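Local coordinates for protein lovastatin nonaketide synthase, polyketide synthase component (Aspergillus terreus, PDB 7CPX) that builds the nonaketide dihydromonacolin L, the precursor of lovastatin, from nine malonyl-CoA units by iterated condensation, reduction, dehydration and methylation, working as a homodimer with its partner LovC, at residues Ser472-Leu477 against Ser510-Arg515; Leu504-Trp509 against Pro917-Ser922; Arg521-Gly526 against Ala890-Trp895; Ala644-Phe649 against Ala905-Arg910. The protein carries 2 engineered substitutions. All blocks are in the same frame, centred on the assembly; numbering follows the deposited sequence.

Interaction 1: residues Ser472-Leu477 against Ser510-Arg515; sequences SLPLVL and SLLRKR
V476 and L511 bring their backbones together, their CA atoms 5.8 Å apart where the start of the strand 475-479 passes the last turn of the helix 504-513. No hydrogen bond crosses here, and the junction is held by branched aliphatic side chains. L511 reaches for the strand with both methyls: L511 CD1 meets L475 CG at 3.5 Å, while L511 CD2 meets L477 CD2 at 3.8 Å, so a single leucine touches both residues flanking V476. L511 CB lies 3.8 Å from V476 CG2. L512 reaches from V476 back to the loop before the strand. L512 CD2 lies 3.4 Å from V476 CG1, the methyl that stands anti to the carbonyl carbon (chi1 -58°), and the two side chains cross at about a right angle. L512 CD1 lies 3.5 Å from L473 CB; the ring of P474 adds a looser apolar wall. The compact, beta-branched V476 suits its position between two longer leucines. The helix thus packs on the edge strand of a three-stranded antiparallel sheet, in the small domain that, as in related enzymes, probably links ketosynthase and acyltransferase. Along its other edge the strand pairs with strand 520-524, while L473, V476 and L512 also pack against helix 883-898.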
loop_
_atom_site.group_PDB
_atom_site.type_symbol
_atom_site.label_atom_id
_atom_site.label_comp_id
_atom_site.label_asym_id
_atom_site.label_seq_id
_atom_site.Cartn_x
_atom_site.Cartn_y
_atom_site.Cartn_z
ATOM N N SER A 472 -11.617 -54.149 44.664
ATOM C CA SER A 472 -12.004 -52.901 44.024
ATOM C C SER A 472 -11.871 -53.055 42.518
ATOM O O SER A 472 -11.115 -53.896 42.024
ATOM C CB SER A 472 -11.153 -51.726 44.518
ATOM O OG SER A 472 -9.791 -51.901 44.166
ATOM N N LEU A 473 -12.617 -52.229 41.793
ATOM C CA LEU A 473 -12.552 -52.254 40.344
ATOM C C LEU A 473 -11.205 -51.715 39.865
ATOM O O LEU A 473 -10.551 -50.941 40.569
ATOM C CB LEU A 473 -13.675 -51.420 39.736
ATOM C CG LEU A 473 -15.095 -51.991 39.760
ATOM C CD1 LEU A 473 -15.151 -53.337 39.058
ATOM C CD2 LEU A 473 -15.611 -52.102 41.180
ATOM N N PRO A 474 -10.764 -52.113 38.673
ATOM C CA PRO A 474 -9.537 -51.532 38.123
ATOM C C PRO A 474 -9.716 -50.052 37.830
ATOM O O PRO A 474 -10.805 -49.595 37.473
ATOM C CB PRO A 474 -9.306 -52.337 36.840
ATOM C CG PRO A 474 -10.657 -52.823 36.455
ATOM C CD PRO A 474 -11.390 -53.066 37.740
ATOM N N LEU A 475 -8.631 -49.300 37.985
ATOM C CA LEU A 475 -8.630 -47.870 37.692
ATOM C C LEU A 475 -8.400 -47.712 36.196
ATOM O O LEU A 475 -7.290 -47.906 35.702
ATOM C CB LEU A 475 -7.560 -47.161 38.516
ATOM C CG LEU A 475 -7.467 -45.640 38.389
ATOM C CD1 LEU A 475 -6.853 -45.041 39.642
ATOM C CD2 LEU A 475 -6.661 -45.237 37.165
ATOM N N VAL A 476 -9.454 -47.371 35.466
ATOM C CA VAL A 476 -9.435 -47.373 34.007
ATOM C C VAL A 476 -9.268 -45.950 33.501
ATOM O O VAL A 476 -9.918 -45.019 33.991
ATOM C CB VAL A 476 -10.717 -48.011 33.439
ATOM C CG1 VAL A 476 -10.865 -49.432 33.947
ATOM C CG2 VAL A 476 -11.939 -47.179 33.798
ATOM N N LEU A 477 -8.388 -45.780 32.517
ATOM C CA LEU A 477 -8.170 -44.503 31.863
ATOM C C LEU A 477 -8.178 -44.715 30.357
ATOM O O LEU A 477 -7.799 -45.780 29.861
ATOM C CB LEU A 477 -6.845 -43.874 32.300
ATOM C CG LEU A 477 -6.701 -43.655 33.806
ATOM C CD1 LEU A 477 -5.275 -43.284 34.161
ATOM C CD2 LEU A 477 -7.661 -42.584 34.284
ATOM N N SER A 510 -16.416 -44.479 39.129
ATOM C CA SER A 510 -16.622 -43.311 38.282
ATOM C C SER A 510 -15.812 -43.419 36.998
ATOM O O SER A 510 -16.304 -43.078 35.916
ATOM C CB SER A 510 -16.251 -42.040 39.046
ATOM O OG SER A 510 -14.919 -42.103 39.520
ATOM N N LEU A 511 -14.570 -43.898 37.097
ATOM C CA LEU A 511 -13.740 -44.030 35.903
ATOM C C LEU A 511 -14.283 -45.082 34.946
ATOM O O LEU A 511 -14.051 -44.993 33.736
ATOM C CB LEU A 511 -12.303 -44.361 36.296
ATOM C CG LEU A 511 -11.479 -43.175 36.796
ATOM C CD1 LEU A 511 -10.177 -43.655 37.384
ATOM C CD2 LEU A 511 -11.209 -42.188 35.674
ATOM N N LEU A 512 -14.999 -46.079 35.461
ATOM C CA LEU A 512 -15.548 -47.134 34.614
ATOM C C LEU A 512 -16.916 -46.759 34.048
ATOM O O LEU A 512 -17.099 -46.703 32.829
ATOM C CB LEU A 512 -15.644 -48.440 35.408
ATOM C CG LEU A 512 -14.403 -49.330 35.392
ATOM C CD1 LEU A 512 -14.483 -50.360 36.498
ATOM C CD2 LEU A 512 -14.263 -50.012 34.042
ATOM N N ARG A 513 -17.880 -46.500 34.927
ATOM C CA ARG A 513 -19.269 -46.305 34.534
ATOM C C ARG A 513 -19.597 -44.854 34.216
ATOM O O ARG A 513 -20.499 -44.596 33.410
ATOM C CB ARG A 513 -20.190 -46.799 35.654
ATOM C CG ARG A 513 -21.429 -47.557 35.191
ATOM C CD ARG A 513 -22.698 -46.735 35.361
ATOM N NE ARG A 513 -22.865 -45.756 34.293
ATOM C CZ ARG A 513 -23.544 -45.973 33.173
ATOM N NH1 ARG A 513 -24.140 -47.131 32.936
ATOM N NH2 ARG A 513 -23.627 -45.004 32.267
ATOM N N LYS A 514 -18.888 -43.902 34.826
ATOM C CA LYS A 514 -19.213 -42.485 34.709
ATOM C C LYS A 514 -18.129 -41.696 33.984
ATOM O O LYS A 514 -18.055 -40.473 34.134
ATOM C CB LYS A 514 -19.461 -41.888 36.097
ATOM C CG LYS A 514 -20.456 -42.669 36.948
ATOM C CD LYS A 514 -21.865 -42.637 36.369
ATOM C CE LYS A 514 -22.572 -41.332 36.691
ATOM N NZ LYS A 514 -23.825 -41.174 35.904
ATOM N N ARG A 515 -17.282 -42.365 33.207
ATOM C CA ARG A 515 -16.250 -41.692 32.434
ATOM C C ARG A 515 -16.162 -42.328 31.056
ATOM O O ARG A 515 -16.279 -43.548 30.916
ATOM C CB ARG A 515 -14.892 -41.754 33.141
ATOM C CG ARG A 515 -14.819 -40.889 34.390
ATOM C CD ARG A 515 -14.404 -39.470 34.078
ATOM N NE ARG A 515 -13.014 -39.395 33.641
ATOM C CZ ARG A 515 -12.202 -38.372 33.869
ATOM N NH1 ARG A 515 -12.595 -37.316 34.562
ATOM N NH2 ARG A 515 -10.958 -38.413 33.401
#

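Interaction 2: residues Leu504-Trp509 against Pro917-Ser922; sequences LHDLTW and PCMSVS
W509 lays its indole against C918, and the contact can be traced outward from the helix. CG stands anti to the backbone N (chi1 174°), which carries the ring off the helix toward the loop. W509 CB touches both side-chain atoms of C918, with SG at 3.6 Å. CG and CD2 then run under C918 CB, which sits 3.1 Å above the indole plane of W509, toward the rim. The sulfur lies obliquely, 4.4 Å from the centroid of the five-membered ring, in a Cys sulfur-aromatic contact. The pyrrole side packs on A905 and D906 of helix 905-911. Farther out, W509 CE3 approaches M919 O at 3.6 Å, and W509 CZ3 turns its edge to S920 N at 3.5 Å. CH2 ends near C918 O. The loop bonds onward through S922 OG to N112 O and S920 O to T265 OG1, consistent with the linker that follows the acyltransferase in related synthases and returns toward the ketosynthase. S920 centres an inverse gamma turn, bending the chain past the indole. A small cysteine suits the ring face because it lets the loop backbone come close. Nearby, D506 OD2 accepts a hydrogen bond from M919 N (N-H...O angle 160°), on the anti side and 32° out of the carboxylate plane. V921 CG1 rests 3.7 Å from L507 CA.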
loop_
_atom_site.group_PDB
_atom_site.type_symbol
_atom_site.label_atom_id
_atom_site.label_comp_id
_atom_site.label_asym_id
_atom_site.label_seq_id
_atom_site.Cartn_x
_atom_site.Cartn_y
_atom_site.Cartn_z
ATOM N N LEU A 504 -11.346 -45.278 47.015
ATOM C CA LEU A 504 -10.874 -45.883 45.774
ATOM C C LEU A 504 -12.014 -46.552 45.017
ATOM O O LEU A 504 -12.046 -46.523 43.780
ATOM C CB LEU A 504 -9.766 -46.891 46.072
ATOM C CG LEU A 504 -9.121 -47.555 44.853
ATOM C CD1 LEU A 504 -8.498 -46.514 43.939
ATOM C CD2 LEU A 504 -8.082 -48.573 45.288
ATOM N N HIS A 505 -12.949 -47.171 45.738
ATOM C CA HIS A 505 -14.087 -47.807 45.081
ATOM C C HIS A 505 -14.860 -46.800 44.241
ATOM O O HIS A 505 -15.147 -47.045 43.063
ATOM C CB HIS A 505 -15.004 -48.446 46.125
ATOM C CG HIS A 505 -14.484 -49.736 46.679
ATOM N ND1 HIS A 505 -14.578 -50.063 48.015
ATOM C CD2 HIS A 505 -13.874 -50.783 46.077
ATOM C CE1 HIS A 505 -14.043 -51.254 48.212
ATOM N NE2 HIS A 505 -13.608 -51.713 47.053
ATOM N N ASP A 506 -15.204 -45.657 44.835
ATOM C CA ASP A 506 -15.948 -44.639 44.103
ATOM C C ASP A 506 -15.138 -44.110 42.927
ATOM O O ASP A 506 -15.682 -43.880 41.843
ATOM C CB ASP A 506 -16.334 -43.497 45.043
ATOM C CG ASP A 506 -17.191 -43.962 46.203
ATOM O OD1 ASP A 506 -16.695 -44.754 47.031
ATOM O OD2 ASP A 506 -18.361 -43.532 46.291
ATOM N N LEU A 507 -13.836 -43.908 43.126
ATOM C CA LEU A 507 -12.987 -43.401 42.052
ATOM C C LEU A 507 -12.997 -44.346 40.856
ATOM O O LEU A 507 -13.232 -43.927 39.714
ATOM C CB LEU A 507 -11.565 -43.202 42.579
ATOM C CG LEU A 507 -10.626 -42.280 41.801
ATOM C CD1 LEU A 507 -9.361 -42.035 42.604
ATOM C CD2 LEU A 507 -10.282 -42.864 40.448
ATOM N N THR A 508 -12.751 -45.634 41.102
ATOM C CA THR A 508 -12.714 -46.598 40.008
ATOM C C THR A 508 -14.085 -46.760 39.365
ATOM O O THR A 508 -14.189 -46.895 38.139
ATOM C CB THR A 508 -12.195 -47.944 40.512
ATOM O OG1 THR A 508 -13.023 -48.408 41.587
ATOM C CG2 THR A 508 -10.762 -47.807 40.998
ATOM N N TRP A 509 -15.149 -46.750 40.169
ATOM C CA TRP A 509 -16.487 -46.875 39.603
ATOM C C TRP A 509 -16.823 -45.681 38.721
ATOM O O TRP A 509 -17.466 -45.837 37.679
ATOM C CB TRP A 509 -17.519 -47.022 40.717
ATOM C CG TRP A 509 -18.926 -47.017 40.218
ATOM C CD1 TRP A 509 -19.624 -48.078 39.724
ATOM C CD2 TRP A 509 -19.811 -45.893 40.160
ATOM N NE1 TRP A 509 -20.889 -47.686 39.362
ATOM C CE2 TRP A 509 -21.029 -46.349 39.620
ATOM C CE3 TRP A 509 -19.692 -44.546 40.511
ATOM C CZ2 TRP A 509 -22.120 -45.507 39.425
ATOM C CZ3 TRP A 509 -20.777 -43.712 40.317
ATOM C CH2 TRP A 509 -21.974 -44.195 39.779
ATOM N N PRO A 917 -22.952 -47.225 48.377
ATOM C CA PRO A 917 -22.970 -47.248 46.911
ATOM C C PRO A 917 -22.025 -46.199 46.346
ATOM O O PRO A 917 -21.890 -45.099 46.886
ATOM C CB PRO A 917 -24.433 -46.948 46.563
ATOM C CG PRO A 917 -24.999 -46.302 47.784
ATOM C CD PRO A 917 -24.274 -46.910 48.941
ATOM N N CYS A 918 -21.367 -46.553 45.246
ATOM C CA CYS A 918 -20.326 -45.697 44.696
ATOM C C CYS A 918 -20.897 -44.355 44.260
ATOM O O CYS A 918 -21.969 -44.280 43.652
ATOM C CB CYS A 918 -19.646 -46.390 43.518
ATOM S SG CYS A 918 -18.802 -47.914 43.978
ATOM N N MET A 919 -20.166 -43.292 44.576
ATOM C CA MET A 919 -20.545 -41.940 44.197
ATOM C C MET A 919 -19.804 -41.526 42.935
ATOM O O MET A 919 -18.642 -41.885 42.726
ATOM C CB MET A 919 -20.230 -40.958 45.326
ATOM C CG MET A 919 -20.831 -41.336 46.670
ATOM S SD MET A 919 -22.634 -41.371 46.657
ATOM C CE MET A 919 -23.001 -39.646 46.345
ATOM N N SER A 920 -20.489 -40.762 42.089
ATOM C CA SER A 920 -19.897 -40.262 40.850
ATOM C C SER A 920 -18.949 -39.129 41.216
ATOM O O SER A 920 -19.327 -37.958 41.270
ATOM C CB SER A 920 -20.975 -39.805 39.878
ATOM O OG SER A 920 -20.407 -39.363 38.658
ATOM N N VAL A 921 -17.694 -39.489 41.474
ATOM C CA VAL A 921 -16.678 -38.534 41.900
ATOM C C VAL A 921 -16.028 -37.896 40.679
ATOM O O VAL A 921 -15.002 -37.217 40.791
ATOM C CB VAL A 921 -15.627 -39.212 42.798
ATOM C CG1 VAL A 921 -14.834 -40.245 42.013
ATOM C CG2 VAL A 921 -14.702 -38.177 43.412
ATOM N N SER A 922 -16.617 -38.116 39.499
ATOM C CA SER A 922 -16.075 -37.538 38.276
ATOM C C SER A 922 -15.877 -36.033 38.390
ATOM O O SER A 922 -15.052 -35.469 37.662
ATOM C CB SER A 922 -16.999 -37.852 37.100
ATOM O OG SER A 922 -18.300 -37.335 37.323
#

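Interaction 3: residues Arg521-Gly526 against Ala890-Trp895; sequences RRAIVG and ALAYLW
The carbonyl oxygen of R522 accepts a backbone hydrogen bond from L477 N in the neighbouring strand, and W895 CZ3 approaches R522 O obliquely at 3.2 Å. This places the indole against the central strand of the three-stranded antiparallel sheet in what is probably the linker domain between ketosynthase and acyltransferase. W895 belongs to helix 883-898, which runs on from the acyltransferase, so the contact probably ties that domain to the linker sheet. Strand 521-524 and helix 890-895 run almost antiparallel, their N-to-C directions 171° apart and their axes 7.8 Å from each other. Alanines allow that spacing: A523 and A892 face each other through their methyls, beside which V525 CG2 reaches A892 CB at 4.2 Å. W895 fills the neighbouring position with a broad flat group. Its CG is anti to the backbone N (chi1 -176°), which swings the six-membered ring up to the strand. There R521 lies obliquely across it, with R521 CB 3.6 Å from W895 CZ3 and CD over one face. The aliphatic part of the arginine makes the contact; the guanidinium plane is turned 71° from the ring. An arginine suits this partly exposed strand position because its methylenes lie on the tryptophan while the charged end extends past the ring. R522 points from the other side of the strand: NH1 bonds to I544 O, and R522 NE donates to A523 O at 3.1 Å from above the carbonyl plane.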
loop_
_atom_site.group_PDB
_atom_site.type_symbol
_atom_site.label_atom_id
_atom_site.label_comp_id
_atom_site.label_asym_id
_atom_site.label_seq_id
_atom_site.Cartn_x
_atom_site.Cartn_y
_atom_site.Cartn_z
ATOM N N ARG A 521 -6.538 -47.192 25.531
ATOM C CA ARG A 521 -7.022 -47.603 26.838
ATOM C C ARG A 521 -5.871 -48.107 27.694
ATOM O O ARG A 521 -4.906 -48.687 27.188
ATOM C CB ARG A 521 -8.072 -48.711 26.718
ATOM C CG ARG A 521 -9.320 -48.332 25.945
ATOM C CD ARG A 521 -10.181 -49.558 25.689
ATOM N NE ARG A 521 -11.448 -49.230 25.050
ATOM C CZ ARG A 521 -11.611 -49.068 23.744
ATOM N NH1 ARG A 521 -10.597 -49.174 22.901
ATOM N NH2 ARG A 521 -12.822 -48.790 23.271
ATOM N N ARG A 522 -5.983 -47.881 29.000
ATOM C CA ARG A 522 -5.110 -48.516 29.971
ATOM C C ARG A 522 -5.900 -48.754 31.245
ATOM O O ARG A 522 -6.875 -48.054 31.533
ATOM C CB ARG A 522 -3.859 -47.673 30.268
ATOM C CG ARG A 522 -2.914 -48.281 31.307
ATOM C CD ARG A 522 -2.411 -49.664 30.896
ATOM N NE ARG A 522 -1.777 -50.374 32.001
ATOM C CZ ARG A 522 -0.468 -50.471 32.194
ATOM N NH1 ARG A 522 0.401 -49.910 31.368
ATOM N NH2 ARG A 522 -0.017 -51.152 33.244
ATOM N N ALA A 523 -5.483 -49.765 31.996
ATOM C CA ALA A 523 -6.130 -50.124 33.247
ATOM C C ALA A 523 -5.062 -50.415 34.287
ATOM O O ALA A 523 -4.047 -51.048 33.982
ATOM C CB ALA A 523 -7.050 -51.329 33.061
ATOM N N ILE A 524 -5.299 -49.954 35.509
ATOM C CA ILE A 524 -4.353 -50.061 36.607
ATOM C C ILE A 524 -4.969 -50.945 37.680
ATOM O O ILE A 524 -6.163 -50.834 37.980
ATOM C CB ILE A 524 -4.000 -48.672 37.173
ATOM C CG1 ILE A 524 -3.635 -47.708 36.041
ATOM C CG2 ILE A 524 -2.870 -48.778 38.166
ATOM C CD1 ILE A 524 -2.481 -48.169 35.172
ATOM N N VAL A 525 -4.152 -51.822 38.255
ATOM C CA VAL A 525 -4.602 -52.807 39.229
ATOM C C VAL A 525 -4.021 -52.441 40.586
ATOM O O VAL A 525 -2.803 -52.272 40.721
ATOM C CB VAL A 525 -4.188 -54.230 38.817
ATOM C CG1 VAL A 525 -4.563 -55.229 39.893
ATOM C CG2 VAL A 525 -4.842 -54.604 37.498
ATOM N N GLY A 526 -4.890 -52.323 41.586
ATOM C CA GLY A 526 -4.458 -52.009 42.932
ATOM C C GLY A 526 -5.591 -52.056 43.936
ATOM O O GLY A 526 -6.665 -51.496 43.697
ATOM N N ALA A 890 -8.020 -59.078 35.746
ATOM C CA ALA A 890 -8.921 -59.708 34.787
ATOM C C ALA A 890 -9.941 -58.700 34.266
ATOM O O ALA A 890 -10.169 -58.589 33.053
ATOM C CB ALA A 890 -9.625 -60.902 35.430
ATOM N N LEU A 891 -10.555 -57.943 35.178
ATOM C CA LEU A 891 -11.503 -56.915 34.759
ATOM C C LEU A 891 -10.809 -55.837 33.934
ATOM O O LEU A 891 -11.395 -55.285 32.997
ATOM C CB LEU A 891 -12.186 -56.295 35.978
ATOM C CG LEU A 891 -13.176 -57.181 36.736
ATOM C CD1 LEU A 891 -13.794 -56.405 37.886
ATOM C CD2 LEU A 891 -14.259 -57.715 35.810
ATOM N N ALA A 892 -9.559 -55.522 34.276
ATOM C CA ALA A 892 -8.796 -54.535 33.526
ATOM C C ALA A 892 -8.565 -54.991 32.094
ATOM O O ALA A 892 -8.691 -54.199 31.155
ATOM C CB ALA A 892 -7.463 -54.283 34.227
ATOM N N TYR A 893 -8.204 -56.259 31.913
ATOM C CA TYR A 893 -8.039 -56.797 30.568
ATOM C C TYR A 893 -9.358 -56.754 29.809
ATOM O O TYR A 893 -9.404 -56.337 28.643
ATOM C CB TYR A 893 -7.509 -58.228 30.650
ATOM C CG TYR A 893 -6.910 -58.748 29.365
ATOM C CD1 TYR A 893 -7.704 -58.991 28.255
ATOM C CD2 TYR A 893 -5.551 -59.011 29.266
ATOM C CE1 TYR A 893 -7.163 -59.471 27.085
ATOM C CE2 TYR A 893 -5.001 -59.492 28.096
ATOM C CZ TYR A 893 -5.812 -59.720 27.006
ATOM O OH TYR A 893 -5.271 -60.200 25.836
ATOM N N LEU A 894 -10.447 -57.159 30.468
ATOM C CA LEU A 894 -11.758 -57.108 29.828
ATOM C C LEU A 894 -12.086 -55.697 29.359
ATOM O O LEU A 894 -12.569 -55.501 28.236
ATOM C CB LEU A 894 -12.827 -57.606 30.798
ATOM C CG LEU A 894 -12.976 -59.120 30.928
ATOM C CD1 LEU A 894 -13.692 -59.468 32.221
ATOM C CD2 LEU A 894 -13.731 -59.677 29.734
ATOM N N TRP A 895 -11.839 -54.703 30.211
ATOM C CA TRP A 895 -12.144 -53.323 29.852
ATOM C C TRP A 895 -11.250 -52.843 28.717
ATOM O O TRP A 895 -11.739 -52.326 27.710
ATOM C CB TRP A 895 -11.997 -52.419 31.074
ATOM C CG TRP A 895 -12.389 -51.003 30.810
ATOM C CD1 TRP A 895 -13.648 -50.485 30.835
ATOM C CD2 TRP A 895 -11.515 -49.919 30.478
ATOM N NE1 TRP A 895 -13.615 -49.145 30.539
ATOM C CE2 TRP A 895 -12.316 -48.772 30.316
ATOM C CE3 TRP A 895 -10.134 -49.806 30.302
ATOM C CZ2 TRP A 895 -11.782 -47.530 29.987
ATOM C CZ3 TRP A 895 -9.606 -48.573 29.975
ATOM C CH2 TRP A 895 -10.428 -47.452 29.821
#

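Interaction 4: residues Ala644-Phe649 against Ala905-Arg910; sequences AARIRF and ADEFMR
R646 and E907 carry the charged part of the contact. The salt bridge is loose: R646 NH2 and E907 OE1 are 3.6 Å apart, and the oxygen lies well out of the guanidinium plane, so charge attraction acts without a directed N-H. Van der Waals contact accompanies it, with E907 CB resting 3.2 Å above one face of the R646 guanidinium, toward its rim. The guanidinium is steadied within its own segment, where R646 NH1 donates a hydrogen bond to A644 O at 2.7 Å. That carbonyl belongs to the C-terminal end of helix 624-644, which R646 closes as a Schellman motif, its phi positive at 58°. The chain then enters strand 648-652 of the parallel sheet in the malonyl-CoA:ACP transacylase domain. Backbone contact includes a bent, weak CA-H...O approach, F908 CA lying 3.4 Å from A644 O. The apolar group centres on F908, where F908 CD1 lies 4.0 Å from A645 CB and 4.4 Å from A644 CB. Two alanines suit the helix end because their short methyls let helix 905-911 come close, and the phenyl ring meets both methyls obliquely. F908 also meets the ring of F887.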
loop_
_atom_site.group_PDB
_atom_site.type_symbol
_atom_site.label_atom_id
_atom_site.label_comp_id
_atom_site.label_asym_id
_atom_site.label_seq_id
_atom_site.Cartn_x
_atom_site.Cartn_y
_atom_site.Cartn_z
ATOM N N ALA A 644 -21.686 -61.263 38.575
ATOM C CA ALA A 644 -22.085 -60.027 39.237
ATOM C C ALA A 644 -21.735 -58.816 38.387
ATOM O O ALA A 644 -22.449 -57.808 38.414
ATOM C CB ALA A 644 -21.419 -59.924 40.608
ATOM N N ALA A 645 -20.645 -58.898 37.629
ATOM C CA ALA A 645 -20.289 -57.876 36.657
ATOM C C ALA A 645 -21.090 -58.002 35.367
ATOM O O ALA A 645 -20.824 -57.264 34.413
ATOM C CB ALA A 645 -18.792 -57.946 36.351
ATOM N N ARG A 646 -22.059 -58.919 35.324
ATOM C CA ARG A 646 -22.901 -59.124 34.148
ATOM C C ARG A 646 -22.058 -59.456 32.920
ATOM O O ARG A 646 -22.188 -58.837 31.862
ATOM C CB ARG A 646 -23.796 -57.908 33.892
ATOM C CG ARG A 646 -25.089 -57.914 34.701
ATOM C CD ARG A 646 -24.834 -58.107 36.190
ATOM N NE ARG A 646 -26.067 -58.117 36.966
ATOM C CZ ARG A 646 -26.120 -58.252 38.285
ATOM N NH1 ARG A 646 -25.022 -58.376 39.012
ATOM N NH2 ARG A 646 -27.305 -58.262 38.889
ATOM N N ILE A 647 -21.181 -60.443 33.068
ATOM C CA ILE A 647 -20.400 -60.971 31.957
ATOM C C ILE A 647 -21.131 -62.178 31.390
ATOM O O ILE A 647 -21.433 -63.132 32.118
ATOM C CB ILE A 647 -18.980 -61.344 32.414
ATOM C CG1 ILE A 647 -18.238 -60.100 32.907
ATOM C CG2 ILE A 647 -18.221 -62.007 31.278
ATOM C CD1 ILE A 647 -16.940 -60.402 33.623
ATOM N N ARG A 648 -21.418 -62.140 30.091
ATOM C CA ARG A 648 -22.136 -63.219 29.427
ATOM C C ARG A 648 -21.145 -64.286 28.984
ATOM O O ARG A 648 -20.135 -63.979 28.343
ATOM C CB ARG A 648 -22.931 -62.679 28.238
ATOM C CG ARG A 648 -23.784 -61.458 28.580
ATOM C CD ARG A 648 -24.626 -61.686 29.834
ATOM N NE ARG A 648 -25.393 -60.508 30.218
ATOM C CZ ARG A 648 -26.074 -60.398 31.351
ATOM N NH1 ARG A 648 -26.104 -61.378 32.239
ATOM N NH2 ARG A 648 -26.740 -59.273 31.601
ATOM N N PHE A 649 -21.445 -65.540 29.317
ATOM C CA PHE A 649 -20.466 -66.614 29.306
ATOM C C PHE A 649 -20.792 -67.678 28.267
ATOM O O PHE A 649 -21.957 -67.922 27.938
ATOM C CB PHE A 649 -20.385 -67.293 30.679
ATOM C CG PHE A 649 -19.420 -66.644 31.623
ATOM C CD1 PHE A 649 -18.104 -67.069 31.683
ATOM C CD2 PHE A 649 -19.828 -65.620 32.458
ATOM C CE1 PHE A 649 -17.212 -66.479 32.553
ATOM C CE2 PHE A 649 -18.941 -65.025 33.331
ATOM C CZ PHE A 649 -17.630 -65.455 33.379
ATOM N N ALA A 905 -19.895 -52.289 35.814
ATOM C CA ALA A 905 -19.353 -52.007 37.136
ATOM C C ALA A 905 -20.444 -51.655 38.136
ATOM O O ALA A 905 -20.314 -51.967 39.327
ATOM C CB ALA A 905 -18.337 -50.868 37.054
ATOM N N ASP A 906 -21.518 -51.008 37.680
ATOM C CA ASP A 906 -22.600 -50.644 38.587
ATOM C C ASP A 906 -23.208 -51.884 39.227
ATOM O O ASP A 906 -23.394 -51.941 40.447
ATOM C CB ASP A 906 -23.667 -49.846 37.837
ATOM C CG ASP A 906 -24.768 -49.341 38.748
ATOM O OD1 ASP A 906 -24.657 -49.524 39.979
ATOM O OD2 ASP A 906 -25.748 -48.761 38.234
ATOM N N GLU A 907 -23.505 -52.903 38.419
ATOM C CA GLU A 907 -24.044 -54.141 38.968
ATOM C C GLU A 907 -23.016 -54.847 39.843
ATOM O O GLU A 907 -23.365 -55.435 40.876
ATOM C CB GLU A 907 -24.503 -55.058 37.835
ATOM C CG GLU A 907 -25.579 -54.458 36.944
ATOM C CD GLU A 907 -26.882 -54.213 37.682
ATOM O OE1 GLU A 907 -27.019 -54.690 38.827
ATOM O OE2 GLU A 907 -27.769 -53.542 37.114
ATOM N N PHE A 908 -21.743 -54.803 39.446
ATOM C CA PHE A 908 -20.701 -55.461 40.226
ATOM C C PHE A 908 -20.626 -54.882 41.632
ATOM O O PHE A 908 -20.541 -55.621 42.619
ATOM C CB PHE A 908 -19.355 -55.327 39.516
ATOM C CG PHE A 908 -18.207 -55.917 40.282
ATOM C CD1 PHE A 908 -17.898 -57.260 40.162
ATOM C CD2 PHE A 908 -17.439 -55.130 41.121
ATOM C CE1 PHE A 908 -16.844 -57.806 40.866
ATOM C CE2 PHE A 908 -16.384 -55.671 41.828
ATOM C CZ PHE A 908 -16.086 -57.011 41.700
ATOM N N MET A 909 -20.659 -53.553 41.745
ATOM C CA MET A 909 -20.666 -52.919 43.056
ATOM C C MET A 909 -22.021 -53.021 43.739
ATOM O O MET A 909 -22.097 -52.869 44.963
ATOM C CB MET A 909 -20.252 -51.453 42.934
ATOM C CG MET A 909 -18.794 -51.269 42.544
ATOM S SD MET A 909 -17.641 -52.002 43.726
ATOM C CE MET A 909 -17.853 -50.933 45.147
ATOM N N ARG A 910 -23.089 -53.265 42.979
ATOM C CA ARG A 910 -24.359 -53.625 43.597
ATOM C C ARG A 910 -24.227 -54.941 44.349
ATOM O O ARG A 910 -24.758 -55.093 45.455
ATOM C CB ARG A 910 -25.449 -53.724 42.530
ATOM C CG ARG A 910 -26.866 -53.601 43.067
ATOM C CD ARG A 910 -27.183 -52.170 43.470
ATOM N NE ARG A 910 -27.048 -51.248 42.350
ATOM C CZ ARG A 910 -27.083 -49.926 42.455
ATOM N NH1 ARG A 910 -27.240 -49.329 43.625
ATOM N NH2 ARG A 910 -26.953 -49.185 41.358
#

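In the fold
All four contacts gather around the probable linker domain and its border with the acyltransferase. Interaction 1 is fully buried and aliphatic, setting helix 504-513 against the edge strand of the three-stranded sheet. Interaction 3 uses the adjacent strand and brings in helix 883-898; it is partly buried, with alanines inside and R521 toward the surface. Interaction 2 takes another side of helix 504-513 and lies nearer the surface, where one carboxylate-to-backbone bond joins aromatic packing. Interaction 4 is buried around F908 but has a charged pair at its rim. Its helix 905-911 reaches interactions 1 and 2, M909 touching L473 and C918. Separately, L894 on I647 joins interactions 3 and 4.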